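Agmatinase (Burkholderia thailandensis, PDB 4DZ4) probably hydrolyses agmatine to putrescine and urea at a centre of two manganese ions, as a member of the arginase family. Local coordinates at residues Arg42-Val47 with Leu126-Arg131; Glu120-Ile125 with Ala130-Leu135. All blocks are in the same frame, centred on the assembly; numbering follows the deposited sequence.

From the N terminus, the chain leaves the short edge strand 39-40, turns through 42-47 and enters strand 49-54. After strand 98-103 and helix 114-126 it returns beside that first turn, and interaction 1 closes this long loop, with 78 residues between its two segments. Interaction 2 closes a far shorter one: helix 114-126 packs back on strand 131-136, which it reaches through only four intervening residues. The short loop lies within the long one except for its strand end, where the two contacts share A130 and R131. Their centres are about 9 Å apart, and L44 CD1 bridges them, lying 3.9 Å from I125 CA. Together they fasten the turn 42-47, the helix and the parallel sheet.

Interaction 1: Arg42-Val47 with Leu126-Arg131; sequences RDLDGV and LQSDAR. With EDO (1,2-ethanediol), chain Z.
A type II turn, L44 to V47, meets the turn that ends helix 114-126 and the chain just after it, with no hydrogen bond between them: L44 rests on S128 and V47 on A130. L44 sends its CB to S128 CB at 3.6 Å, and its CD1 lies along the same serine, 3.9 Å from CB. With CG anti to its carbonyl carbon (chi1 -56°), the leucine carries CD1 past the serine toward the helix. V47 makes the second touch. Its carbonyl O comes to 3.5 Å from A130 CB, while CG1 meets that methyl at 4.1 Å.

S128 presents carbon to L44 and spends its hydroxyl on its own backbone. OG accepts from A130 N over 3.0 Å, with an N-H...O angle of 159°, forming an ST turn, and it also bonds I125 O in the last turn of the helix. OG stands between the backbone N and the carbonyl carbon (chi1 76°), where it can bridge the helix end and the outgoing chain. The positive phi of D129 turns the chain out of the helix, and V47 N bonds back to L44 O to close the type II turn.

At the start of the first segment, R42 N donates to a 1,2-ethanediol oxygen, O2, at 2.7 Å; this molecule probably came from the crystallisation liquor. R42 NH2 forms a salt bridge with D12 of the second subunit. In the fold, L44 and V47 pack on I99 of strand 98-103, L44 and A130 on V50 of strand 49-54, and K152 of helix 142-153 bridges to D129.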
loop_
_atom_site.group_PDB
_atom_site.type_symbol
_atom_site.label_atom_id
_atom_site.label_comp_id
_atom_site.label_asym_id
_atom_site.label_seq_id
_atom_site.Cartn_x
_atom_site.Cartn_y
_atom_site.Cartn_z
ATOM N N ARG B 42 10.199 -8.008 -33.708
ATOM C CA ARG B 42 9.072 -8.620 -34.434
ATOM C C ARG B 42 9.588 -9.580 -35.547
ATOM O O ARG B 42 8.775 -10.194 -36.246
ATOM C CB ARG B 42 8.163 -7.539 -35.039
ATOM C CG ARG B 42 7.535 -6.549 -34.016
ATOM C CD ARG B 42 6.304 -7.174 -33.416
ATOM N NE ARG B 42 5.605 -6.416 -32.372
ATOM C CZ ARG B 42 4.466 -5.758 -32.589
ATOM N NH1 ARG B 42 3.933 -5.716 -33.817
ATOM N NH2 ARG B 42 3.847 -5.155 -31.584
ATOM N N ASP B 43 10.911 -9.717 -35.667
ATOM C CA ASP B 43 11.540 -10.641 -36.624
ATOM C C ASP B 43 11.572 -12.054 -36.068
ATOM O O ASP B 43 12.183 -12.309 -35.041
ATOM C CB ASP B 43 12.961 -10.183 -36.958
ATOM C CG ASP B 43 12.976 -8.860 -37.697
ATOM O OD1 ASP B 43 12.002 -8.571 -38.424
ATOM O OD2 ASP B 43 13.963 -8.095 -37.554
ATOM N N LEU B 44 10.906 -12.973 -36.745
ATOM C CA LEU B 44 10.681 -14.287 -36.168
ATOM C C LEU B 44 11.597 -15.387 -36.735
ATOM O O LEU B 44 11.539 -16.515 -36.274
ATOM C CB LEU B 44 9.212 -14.680 -36.350
ATOM C CG LEU B 44 8.151 -13.714 -35.795
ATOM C CD1 LEU B 44 6.748 -14.212 -36.094
ATOM C CD2 LEU B 44 8.315 -13.506 -34.298
ATOM N N ASP B 45 12.439 -15.056 -37.709
ATOM C CA ASP B 45 13.347 -16.050 -38.291
ATOM C C ASP B 45 14.319 -16.612 -37.262
ATOM O O ASP B 45 14.989 -15.858 -36.536
ATOM C CB ASP B 45 14.145 -15.455 -39.454
ATOM C CG ASP B 45 13.352 -15.387 -40.743
ATOM O OD1 ASP B 45 12.199 -15.880 -40.790
ATOM O OD2 ASP B 45 13.904 -14.844 -41.730
ATOM N N GLY B 46 14.392 -17.936 -37.207
ATOM C CA GLY B 46 15.311 -18.632 -36.306
ATOM C C GLY B 46 14.867 -18.602 -34.849
ATOM O O GLY B 46 15.668 -18.914 -33.969
ATOM N N VAL B 47 13.614 -18.217 -34.592
ATOM C CA VAL B 47 13.105 -18.101 -33.210
ATOM C C VAL B 47 12.385 -19.373 -32.772
ATOM O O VAL B 47 11.551 -19.900 -33.487
ATOM C CB VAL B 47 12.181 -16.877 -33.044
ATOM C CG1 VAL B 47 11.494 -16.881 -31.667
ATOM C CG2 VAL B 47 12.974 -15.592 -33.232
ATOM N N LEU B 126 2.447 -18.050 -35.307
ATOM C CA LEU B 126 2.491 -19.488 -35.581
ATOM C C LEU B 126 2.977 -19.832 -36.996
ATOM O O LEU B 126 3.453 -20.942 -37.216
ATOM C CB LEU B 126 1.153 -20.155 -35.263
ATOM C CG LEU B 126 0.786 -20.121 -33.784
ATOM C CD1 LEU B 126 -0.626 -20.653 -33.604
ATOM C CD2 LEU B 126 1.774 -20.931 -32.984
ATOM N N GLN B 127 2.913 -18.871 -37.928
ATOM C CA GLN B 127 3.421 -19.082 -39.283
ATOM C C GLN B 127 4.942 -19.291 -39.253
ATOM O O GLN B 127 5.503 -19.928 -40.164
ATOM C CB GLN B 127 3.001 -17.945 -40.242
ATOM N N SER B 128 5.596 -18.825 -38.187
ATOM C CA SER B 128 7.057 -18.966 -38.038
ATOM C C SER B 128 7.505 -20.306 -37.489
ATOM O O SER B 128 8.713 -20.575 -37.452
ATOM C CB SER B 128 7.626 -17.869 -37.116
ATOM O OG SER B 128 7.333 -18.166 -35.753
ATOM N N ASP B 129 6.571 -21.142 -37.049
ATOM C CA ASP B 129 6.941 -22.335 -36.272
ATOM C C ASP B 129 7.569 -22.103 -34.867
ATOM O O ASP B 129 7.913 -23.072 -34.192
ATOM C CB ASP B 129 7.849 -23.273 -37.068
ATOM C CG ASP B 129 7.209 -23.746 -38.362
ATOM O OD1 ASP B 129 5.959 -23.756 -38.451
ATOM O OD2 ASP B 129 7.967 -24.096 -39.285
ATOM N N ALA B 130 7.733 -20.853 -34.428
ATOM C CA ALA B 130 7.997 -20.606 -32.997
ATOM C C ALA B 130 6.805 -21.075 -32.154
ATOM O O ALA B 130 5.677 -21.094 -32.635
ATOM C CB ALA B 130 8.261 -19.117 -32.749
ATOM N N ARG B 131 7.066 -21.470 -30.910
ATOM C CA ARG B 131 6.008 -21.712 -29.928
ATOM C C ARG B 131 5.623 -20.357 -29.351
ATOM O O ARG B 131 6.454 -19.441 -29.319
ATOM C CB ARG B 131 6.516 -22.544 -28.755
ATOM C CG ARG B 131 7.195 -23.858 -29.097
ATOM C CD ARG B 131 6.220 -24.878 -29.628
ATOM N NE ARG B 131 6.894 -26.174 -29.686
ATOM C CZ ARG B 131 6.370 -27.277 -30.201
ATOM N NH1 ARG B 131 5.156 -27.258 -30.741
ATOM N NH2 ARG B 131 7.073 -28.395 -30.175
HETATM C C1 EDO Z . 10.994 -3.946 -35.898
HETATM O O1 EDO Z . 9.955 -4.284 -36.830
HETATM C C2 EDO Z . 10.964 -4.965 -34.771
HETATM O O2 EDO Z . 11.327 -6.217 -35.373
#

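Interaction 2: Glu120-Ile125 with Ala130-Leu135; sequences EHARTI and ARMLTL
M132 and I125 carry most of this contact, the methionine reaching from strand 131-136 to helix 114-126 and the isoleucine coming down from the helix to meet it. The two side chains cross at about a right angle. I125 CG2 lies 3.6 Å from M132 CG, and farther out I125 CD1 touches the methyl CE at 3.8 Å. The sulfur sits against A122, SD 3.6 Å from both its methyl CB and its backbone CA; the bend at chi3 (69°) then turns CE along the helix toward I125 CD1 and H121. A130, two residues before M132, faces I125 more loosely, its nearest approach being backbone to backbone, A130 N to I125 O at 4.4 Å.

H121 closes the far end. M132 CE approaches its CD2 obliquely at 4.0 Å, and I125 CD1 lies over one face of the imidazole, 3.5 Å above its plane and offset toward the rim. The ring's polar end is held from outside, NE2 bonding to OG of S52, and Y101 meets the ring edge-to-face.

On the outward side of the helix, R123 grips E120 side-on with NE and NH2, one to each carboxylate oxygen. This is the helix-to-strand half of a beta-alpha-beta crossover from strand 98-103 to strand 131-136, in the alpha/beta fold of the arginase family. The axes of 120-125 and 131-135 run roughly antiparallel, 143° between their N-to-C directions, and helix 142-153 adds A148 and H149 beside A122 and M132. The side chains meet through carbon and sulfur, and no hydrogen bond crosses, consistent with cohesion by close fit and burial, with charge kept to the helix's exposed side.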
loop_
_atom_site.group_PDB
_atom_site.type_symbol
_atom_site.label_atom_id
_atom_site.label_comp_id
_atom_site.label_asym_id
_atom_site.label_seq_id
_atom_site.Cartn_x
_atom_site.Cartn_y
_atom_site.Cartn_z
ATOM N N GLU B 120 -5.428 -13.293 -34.996
ATOM C CA GLU B 120 -4.479 -12.914 -36.055
ATOM C C GLU B 120 -3.049 -12.737 -35.516
ATOM O O GLU B 120 -2.076 -13.040 -36.186
ATOM C CB GLU B 120 -4.959 -11.629 -36.733
ATOM C CG GLU B 120 -4.002 -11.038 -37.748
ATOM C CD GLU B 120 -3.735 -11.940 -38.954
ATOM O OE1 GLU B 120 -4.460 -12.932 -39.222
ATOM O OE2 GLU B 120 -2.750 -11.648 -39.656
ATOM N N HIS B 121 -2.938 -12.241 -34.285
ATOM C CA HIS B 121 -1.654 -12.140 -33.604
ATOM C C HIS B 121 -1.034 -13.520 -33.513
ATOM O O HIS B 121 0.136 -13.718 -33.877
ATOM C CB HIS B 121 -1.918 -11.506 -32.220
ATOM C CG HIS B 121 -0.733 -11.499 -31.281
ATOM N ND1 HIS B 121 0.276 -10.604 -31.382
ATOM C CD2 HIS B 121 -0.467 -12.276 -30.138
ATOM C CE1 HIS B 121 1.163 -10.832 -30.384
ATOM N NE2 HIS B 121 0.707 -11.856 -29.633
ATOM N N ALA B 122 -1.815 -14.489 -33.057
ATOM C CA ALA B 122 -1.310 -15.859 -32.884
ATOM C C ALA B 122 -1.047 -16.488 -34.260
ATOM O O ALA B 122 -0.028 -17.135 -34.472
ATOM C CB ALA B 122 -2.297 -16.700 -32.083
ATOM N N ARG B 123 -1.982 -16.304 -35.195
ATOM C CA ARG B 123 -1.756 -16.827 -36.561
ATOM C C ARG B 123 -0.431 -16.350 -37.142
ATOM O O ARG B 123 0.333 -17.142 -37.730
ATOM C CB ARG B 123 -2.935 -16.481 -37.486
ATOM C CG ARG B 123 -2.895 -17.190 -38.852
ATOM C CD ARG B 123 -3.621 -16.397 -39.945
ATOM N NE ARG B 123 -2.937 -15.121 -40.181
ATOM C CZ ARG B 123 -1.878 -14.952 -40.971
ATOM N NH1 ARG B 123 -1.367 -15.983 -41.649
ATOM N NH2 ARG B 123 -1.316 -13.753 -41.085
ATOM N N THR B 124 -0.156 -15.056 -37.005
ATOM C CA THR B 124 1.068 -14.484 -37.505
ATOM C C THR B 124 2.300 -15.153 -36.876
ATOM O O THR B 124 3.256 -15.528 -37.567
ATOM C CB THR B 124 1.098 -12.959 -37.259
ATOM O OG1 THR B 124 0.093 -12.368 -38.075
ATOM C CG2 THR B 124 2.447 -12.372 -37.665
ATOM N N ILE B 125 2.281 -15.295 -35.553
ATOM C CA ILE B 125 3.449 -15.873 -34.871
ATOM C C ILE B 125 3.581 -17.354 -35.235
ATOM O O ILE B 125 4.673 -17.841 -35.516
ATOM C CB ILE B 125 3.348 -15.658 -33.346
ATOM C CG1 ILE B 125 3.479 -14.148 -33.053
ATOM C CG2 ILE B 125 4.415 -16.481 -32.617
ATOM C CD1 ILE B 125 2.910 -13.765 -31.692
ATOM N N ALA B 130 7.733 -20.853 -34.428
ATOM C CA ALA B 130 7.997 -20.606 -32.997
ATOM C C ALA B 130 6.805 -21.075 -32.154
ATOM O O ALA B 130 5.677 -21.094 -32.635
ATOM C CB ALA B 130 8.261 -19.117 -32.749
ATOM N N ARG B 131 7.066 -21.470 -30.910
ATOM C CA ARG B 131 6.008 -21.712 -29.928
ATOM C C ARG B 131 5.623 -20.357 -29.351
ATOM O O ARG B 131 6.454 -19.441 -29.319
ATOM C CB ARG B 131 6.516 -22.544 -28.755
ATOM C CG ARG B 131 7.195 -23.858 -29.097
ATOM C CD ARG B 131 6.220 -24.878 -29.628
ATOM N NE ARG B 131 6.894 -26.174 -29.686
ATOM C CZ ARG B 131 6.370 -27.277 -30.201
ATOM N NH1 ARG B 131 5.156 -27.258 -30.741
ATOM N NH2 ARG B 131 7.073 -28.395 -30.175
ATOM N N MET B 132 4.399 -20.260 -28.840
ATOM C CA MET B 132 3.929 -19.043 -28.163
ATOM C C MET B 132 3.877 -19.244 -26.659
ATOM O O MET B 132 3.295 -20.211 -26.181
ATOM C CB MET B 132 2.543 -18.608 -28.647
ATOM C CG MET B 132 2.544 -18.109 -30.076
ATOM S SD MET B 132 0.900 -17.541 -30.564
ATOM C CE MET B 132 0.677 -16.059 -29.566
ATOM N N LEU B 133 4.528 -18.339 -25.935
ATOM C CA LEU B 133 4.329 -18.211 -24.484
ATOM C C LEU B 133 3.690 -16.834 -24.252
ATOM O O LEU B 133 4.348 -15.796 -24.404
ATOM C CB LEU B 133 5.698 -18.304 -23.793
ATOM C CG LEU B 133 5.684 -18.196 -22.269
ATOM C CD1 LEU B 133 4.648 -19.100 -21.659
ATOM C CD2 LEU B 133 7.077 -18.482 -21.679
ATOM N N THR B 134 2.403 -16.819 -23.928
ATOM C CA THR B 134 1.665 -15.561 -23.922
ATOM C C THR B 134 1.360 -15.117 -22.486
ATOM O O THR B 134 0.997 -15.930 -21.651
ATOM C CB THR B 134 0.385 -15.699 -24.760
ATOM O OG1 THR B 134 0.734 -16.188 -26.070
ATOM C CG2 THR B 134 -0.311 -14.330 -24.945
ATOM N N LEU B 135 1.546 -13.827 -22.225
ATOM C CA LEU B 135 1.308 -13.253 -20.883
ATOM C C LEU B 135 0.001 -12.479 -20.957
ATOM O O LEU B 135 -0.136 -11.597 -21.810
ATOM C CB LEU B 135 2.444 -12.295 -20.518
ATOM C CG LEU B 135 3.860 -12.879 -20.609
ATOM C CD1 LEU B 135 4.943 -11.828 -20.265
ATOM C CD2 LEU B 135 3.959 -14.114 -19.709
#